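Local coordinates for protein dihydroxyacetone kinase (Citrobacter freundii, PDB 1UN8) that phosphorylates dihydroxyacetone at the expense of ATP, using divalent metal ions, and works as a homodimer whose C-terminal helical barrel holds a phospholipid, at residues I399-L402 against L403-Q407; T93-Q96 against A97-E101. All blocks are in the same frame, centred on the assembly; numbering follows the deposited sequence.

Interaction 1 of 2, residues I399-L402 against L403-Q407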
ATOM      1  N   ILE A 399       7.264  48.558  11.805  1.00 59.64           N
ATOM      2  CA  ILE A 399       6.214  49.407  12.354  1.00 59.04           C
ATOM      3  C   ILE A 399       6.752  50.811  12.625  1.00 59.42           C
ATOM      4  O   ILE A 399       6.005  51.786  12.578  1.00 59.38           O
ATOM      5  CB  ILE A 399       5.636  48.819  13.656  1.00 57.27           C
ATOM      6  CG1 ILE A 399       5.161  47.390  13.411  1.00 55.22           C
ATOM      7  CG2 ILE A 399       4.469  49.670  14.138  1.00 55.79           C
ATOM      8  CD1 ILE A 399       4.060  47.284  12.410  1.00 53.33           C
ATOM      9  N   ALA A 400       8.052  50.902  12.907  1.00 60.54           N
ATOM     10  CA  ALA A 400       8.701  52.187  13.170  1.00 61.49           C
ATOM     11  C   ALA A 400       8.725  52.981  11.873  1.00 62.05           C
ATOM     12  O   ALA A 400       8.424  54.177  11.851  1.00 61.15           O
ATOM     13  CB  ALA A 400      10.123  51.964  13.664  1.00 61.65           C
ATOM     14  N   SER A 401       9.102  52.297  10.796  1.00 63.27           N
ATOM     15  CA  SER A 401       9.161  52.906   9.478  1.00 63.67           C
ATOM     16  C   SER A 401       7.788  53.498   9.174  1.00 63.68           C
ATOM     17  O   SER A 401       7.653  54.704   8.967  1.00 63.95           O
ATOM     18  CB  SER A 401       9.522  51.852   8.431  1.00 64.03           C
ATOM     19  OG  SER A 401       9.593  52.432   7.141  1.00 65.98           O
ATOM     20  N   LEU A 402       6.766  52.650   9.159  1.00 63.14           N
ATOM     21  CA  LEU A 402       5.411  53.117   8.898  1.00 62.35           C
ATOM     22  C   LEU A 402       5.098  54.317   9.776  1.00 62.69           C
ATOM     23  O   LEU A 402       4.494  55.283   9.324  1.00 62.36           O
ATOM     24  CB  LEU A 402       4.405  52.003   9.167  1.00 62.75           C
ATOM     25  CG  LEU A 402       4.410  50.901   8.105  1.00 63.62           C
ATOM     26  CD1 LEU A 402       3.546  49.724   8.545  1.00 63.25           C
ATOM     27  CD2 LEU A 402       3.916  51.485   6.788  1.00 62.13           C
ATOM     28  N   LEU A 403       5.509  54.260  11.037  1.00 63.27           N
ATOM     29  CA  LEU A 403       5.267  55.379  11.938  1.00 63.85           C
ATOM     30  C   LEU A 403       5.973  56.624  11.417  1.00 65.20           C
ATOM     31  O   LEU A 403       5.360  57.684  11.280  1.00 64.34           O
ATOM     32  CB  LEU A 403       5.793  55.077  13.340  1.00 62.93           C
ATOM     33  CG  LEU A 403       5.705  56.277  14.298  1.00 62.53           C
ATOM     34  CD1 LEU A 403       4.243  56.505  14.674  1.00 61.09           C
ATOM     35  CD2 LEU A 403       6.553  56.039  15.549  1.00 61.40           C
ATOM     36  N   HIS A 404       7.269  56.488  11.133  1.00 66.46           N
ATOM     37  CA  HIS A 404       8.080  57.596  10.642  1.00 68.12           C
ATOM     38  C   HIS A 404       7.631  58.160   9.290  1.00 68.92           C
ATOM     39  O   HIS A 404       7.956  59.297   8.947  1.00 69.43           O
ATOM     40  CB  HIS A 404       9.550  57.171  10.560  1.00 69.13           C
ATOM     41  CG  HIS A 404      10.177  56.899  11.894  1.00 69.80           C
ATOM     42  ND1 HIS A 404      11.243  56.038  12.053  1.00 68.71           N
ATOM     43  CD2 HIS A 404       9.866  57.347  13.135  1.00 69.81           C
ATOM     44  CE1 HIS A 404      11.560  55.964  13.334  1.00 68.78           C
ATOM     45  NE2 HIS A 404      10.741  56.748  14.012  1.00 70.43           N
ATOM     46  N   ARG A 405       6.889  57.368   8.525  1.00 69.65           N
ATOM     47  CA  ARG A 405       6.387  57.801   7.222  1.00 69.94           C
ATOM     48  C   ARG A 405       4.938  58.271   7.349  1.00 70.36           C
ATOM     49  O   ARG A 405       4.209  58.326   6.362  1.00 69.55           O
ATOM     50  CB  ARG A 405       6.450  56.645   6.214  1.00 70.77           C
ATOM     51  CG  ARG A 405       7.836  56.293   5.702  1.00 71.10           C
ATOM     52  CD  ARG A 405       7.735  55.219   4.635  1.00 73.08           C
ATOM     53  NE  ARG A 405       7.762  53.874   5.202  1.00 76.20           N
ATOM     54  CZ  ARG A 405       7.118  52.827   4.692  1.00 76.89           C
ATOM     55  NH1 ARG A 405       6.378  52.967   3.597  1.00 75.93           N
ATOM     56  NH2 ARG A 405       7.231  51.633   5.269  1.00 76.53           N
ATOM     57  N   GLN A 406       4.531  58.614   8.569  1.00 71.87           N
ATOM     58  CA  GLN A 406       3.162  59.057   8.849  1.00 72.84           C
ATOM     59  C   GLN A 406       2.133  58.161   8.170  1.00 72.77           C
ATOM     60  O   GLN A 406       1.104  58.635   7.697  1.00 73.04           O
ATOM     61  CB  GLN A 406       2.945  60.501   8.392  1.00 74.19           C
ATOM     62  CG  GLN A 406       3.777  61.528   9.136  1.00 77.44           C
ATOM     63  CD  GLN A 406       5.190  61.627   8.598  1.00 80.79           C
ATOM     64  OE1 GLN A 406       5.406  62.085   7.472  1.00 81.66           O
ATOM     65  NE2 GLN A 406       6.165  61.191   9.398  1.00 82.22           N
ATOM     66  N   GLN A 407       2.408  56.863   8.146  1.00 73.39           N
ATOM     67  CA  GLN A 407       1.522  55.900   7.496  1.00 73.83           C
ATOM     68  C   GLN A 407       0.607  55.094   8.417  1.00 73.53           C
ATOM     69  O   GLN A 407      -0.202  54.297   7.940  1.00 74.05           O
ATOM     70  CB  GLN A 407       2.359  54.929   6.653  1.00 74.75           C
ATOM     71  CG  GLN A 407       2.984  55.559   5.425  1.00 75.88           C
ATOM     72  CD  GLN A 407       1.934  56.064   4.453  1.00 77.85           C
ATOM     73  OE1 GLN A 407       1.174  55.276   3.879  1.00 78.13           O
ATOM     74  NE2 GLN A 407       1.873  57.383   4.277  1.00 77.98           N
TER
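Leu403 N bonds to Ile399 O and His404 N to Ala400 O in the helical i to i+4 pattern, near the end of helix 388-404. Arg405 is the first residue to leave helical geometry, yet Arg405 N still reaches Ser401 O at 2.8 Å. A Schellman motif then closes the helix. Gln407 N bonds to Leu402 O at 2.9 Å, and Gln406 N bonds to Leu403 O at 3.0 Å. Gln406 is the C-prime residue, with a positive phi of 45°.

The main side-chain contact joins Ser401 and Arg405. The serine OG stands anti to its own N (chi1 -180°). Ser401 OG accepts two bonds from the guanidinium, from Arg405 NE at 3.0 Å and from Arg405 NH2 at 3.1 Å. This is a side-on grip, with OG close to the guanidinium plane. The arginine chain bends at chi3 (-88°) to present that edge. Leu402 CD2 lies over one guanidinium face, 3.6 Å from Arg405 NH2. Leu402 CD2 also touches Gln407 CB at 3.8 Å, so this methyl meets both Arg405 and Gln407. The His404 ring has Ala400 O over one face, 3.2 Å from His404 CG and offset toward the rim.

Glu363 of helix 356-371 takes a hydrogen bond from His404 NE2, and Val362 of that helix packs on Ile399 and Leu403. On helix 413-427, Ile420 meets Ile399 and Arg423 meets Leu402. Ile399 also touches the bound phospholipid, so Ile399 helps line the lipid pocket of the eight-helix barrel.

Interaction 2 of 2, residues T93-Q96 against A97-E101; sequences TAIQ and AVTGE
Between Ile95 and Thr99 the flat group that the contact uses is the peptide carbonyl of Ile95; the two segments contain no aromatic ring. Thr99 OG1 donates to Ile95 O over 2.7 Å, from a position tilted 22° out of the carbonyl plane. Thr99 N makes a weak bond to Ile95 O at 2.9 Å, and Val98 N adds another weak one to Ile95 O at 3.4 Å. One carbonyl at the end of helix 88-98 thus takes one hydroxyl bond and two weak amide bonds. The hydroxyl is turned back to it because OG1 lies beside the threonine N (chi1 -54°). Ile95 and Thr99 run side by side, with Ile95 CG2 3.9 Å from Thr99 OG1.

One residue back, Val98 N bonds to Ala94 O at 3.1 Å. Val98 CG2 sits between its own N and carbonyl carbon and comes to 3.2 Å from Ala94 O. Ala97 N makes weak bonds to both Thr93 O and Ala94 O.

The Gln96 amide is held at both ends: OE1 by Tyr130 OH, NE2 by Ala344 O of the second subunit. This helix end so takes part in the dimer contact. Ala94, Ile95 and Val98 pack on Ile54 of strand 52-59, and Ile95 and Thr99 on Cys104 of strand 104-109. Helix 88-98 makes the beta-alpha-beta crossover between parallel strands 76-80 and 104-109 of that sheet, across 52-59.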
ATOM      1  N   THR A  93      -7.467 -31.197  -4.304  1.00 50.02           N
ATOM      2  CA  THR A  93      -8.425 -31.017  -3.229  1.00 49.53           C
ATOM      3  C   THR A  93      -9.406 -29.898  -3.523  1.00 51.35           C
ATOM      4  O   THR A  93     -10.599 -30.020  -3.238  1.00 53.22           O
ATOM      5  CB  THR A  93      -7.707 -30.716  -1.919  1.00 49.39           C
ATOM      6  OG1 THR A  93      -6.868 -31.825  -1.582  1.00 48.37           O
ATOM      7  CG2 THR A  93      -8.700 -30.472  -0.803  1.00 48.93           C
ATOM      8  N   ALA A  94      -8.917 -28.802  -4.087  1.00 52.31           N
ATOM      9  CA  ALA A  94      -9.798 -27.682  -4.412  1.00 52.78           C
ATOM     10  C   ALA A  94     -10.768 -28.042  -5.536  1.00 53.26           C
ATOM     11  O   ALA A  94     -11.943 -27.699  -5.488  1.00 53.04           O
ATOM     12  CB  ALA A  94      -8.967 -26.471  -4.812  1.00 53.16           C
ATOM     13  N   ILE A  95     -10.260 -28.727  -6.552  1.00 54.23           N
ATOM     14  CA  ILE A  95     -11.069 -29.126  -7.700  1.00 54.86           C
ATOM     15  C   ILE A  95     -12.245 -29.981  -7.224  1.00 55.30           C
ATOM     16  O   ILE A  95     -13.407 -29.673  -7.501  1.00 54.64           O
ATOM     17  CB  ILE A  95     -10.212 -29.937  -8.734  1.00 56.24           C
ATOM     18  CG1 ILE A  95      -9.405 -28.988  -9.631  1.00 55.80           C
ATOM     19  CG2 ILE A  95     -11.125 -30.797  -9.610  1.00 55.51           C
ATOM     20  CD1 ILE A  95      -8.704 -27.879  -8.885  1.00 60.93           C
ATOM     21  N   GLN A  96     -11.929 -31.051  -6.500  1.00 55.86           N
ATOM     22  CA  GLN A  96     -12.934 -31.964  -5.973  1.00 56.26           C
ATOM     23  C   GLN A  96     -13.893 -31.276  -5.010  1.00 56.98           C
ATOM     24  O   GLN A  96     -15.057 -31.665  -4.894  1.00 59.05           O
ATOM     25  CB  GLN A  96     -12.264 -33.101  -5.215  1.00 56.81           C
ATOM     26  CG  GLN A  96     -11.339 -33.950  -6.037  1.00 58.32           C
ATOM     27  CD  GLN A  96     -11.312 -35.371  -5.526  1.00 59.75           C
ATOM     28  OE1 GLN A  96     -12.270 -36.126  -5.724  1.00 61.13           O
ATOM     29  NE2 GLN A  96     -10.230 -35.740  -4.847  1.00 59.67           N
ATOM     30  N   ALA A  97     -13.403 -30.260  -4.317  1.00 55.21           N
ATOM     31  CA  ALA A  97     -14.214 -29.571  -3.337  1.00 53.94           C
ATOM     32  C   ALA A  97     -15.264 -28.613  -3.870  1.00 54.09           C
ATOM     33  O   ALA A  97     -16.289 -28.403  -3.227  1.00 54.87           O
ATOM     34  CB  ALA A  97     -13.312 -28.840  -2.376  1.00 53.46           C
ATOM     35  N   VAL A  98     -15.030 -28.038  -5.045  1.00 54.16           N
ATOM     36  CA  VAL A  98     -15.960 -27.052  -5.578  1.00 53.38           C
ATOM     37  C   VAL A  98     -16.416 -27.286  -7.002  1.00 54.70           C
ATOM     38  O   VAL A  98     -17.138 -26.455  -7.565  1.00 52.81           O
ATOM     39  CB  VAL A  98     -15.330 -25.636  -5.530  1.00 53.91           C
ATOM     40  CG1 VAL A  98     -14.895 -25.313  -4.121  1.00 52.15           C
ATOM     41  CG2 VAL A  98     -14.136 -25.557  -6.480  1.00 53.02           C
ATOM     42  N   THR A  99     -15.998 -28.398  -7.593  1.00 56.54           N
ATOM     43  CA  THR A  99     -16.367 -28.677  -8.971  1.00 58.29           C
ATOM     44  C   THR A  99     -17.502 -29.681  -9.117  1.00 59.86           C
ATOM     45  O   THR A  99     -17.457 -30.779  -8.551  1.00 58.98           O
ATOM     46  CB  THR A  99     -15.150 -29.184  -9.778  1.00 58.44           C
ATOM     47  OG1 THR A  99     -14.074 -28.251  -9.642  1.00 58.10           O
ATOM     48  CG2 THR A  99     -15.499 -29.309 -11.263  1.00 58.34           C
ATOM     49  N   GLY A 100     -18.516 -29.273  -9.882  1.00 61.88           N
ATOM     50  CA  GLY A 100     -19.666 -30.114 -10.164  1.00 63.28           C
ATOM     51  C   GLY A 100     -19.564 -30.599 -11.601  1.00 64.74           C
ATOM     52  O   GLY A 100     -18.524 -30.440 -12.245  1.00 64.73           O
ATOM     53  N   GLU A 101     -20.636 -31.186 -12.121  1.00 66.45           N
ATOM     54  CA  GLU A 101     -20.614 -31.697 -13.484  1.00 67.30           C
ATOM     55  C   GLU A 101     -20.231 -30.642 -14.511  1.00 65.33           C
ATOM     56  O   GLU A 101     -19.671 -30.963 -15.555  1.00 65.38           O
ATOM     57  CB  GLU A 101     -21.972 -32.304 -13.840  1.00 70.64           C
ATOM     58  CG  GLU A 101     -22.050 -33.808 -13.607  1.00 76.95           C
ATOM     59  CD  GLU A 101     -23.480 -34.338 -13.656  1.00 81.23           C
ATOM     60  OE1 GLU A 101     -24.243 -34.090 -12.690  1.00 82.79           O
ATOM     61  OE2 GLU A 101     -23.843 -34.996 -14.665  1.00 82.80           O
TER

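Overall arrangement
Both contacts are C-terminal ends of helices, but they belong to different domains. Interaction 2 comes first along the chain and closes helix 88-98, which packs on a mixed sheet of the DhaK region. Interaction 1 comes later and closes helix 388-404 of the all-helical DhaL region. Their centres are 89 Å apart, their nearest atoms about 77 Å, and they lie on opposite sides of the chain's centre. They share no helix, strand or sheet. The separation reflects the layout of the kinase: dihydroxyacetone is bound by the DhaK region and ATP by the DhaL region. Within one chain the two regions stand far apart, consistent with the two sites meeting across the homodimer.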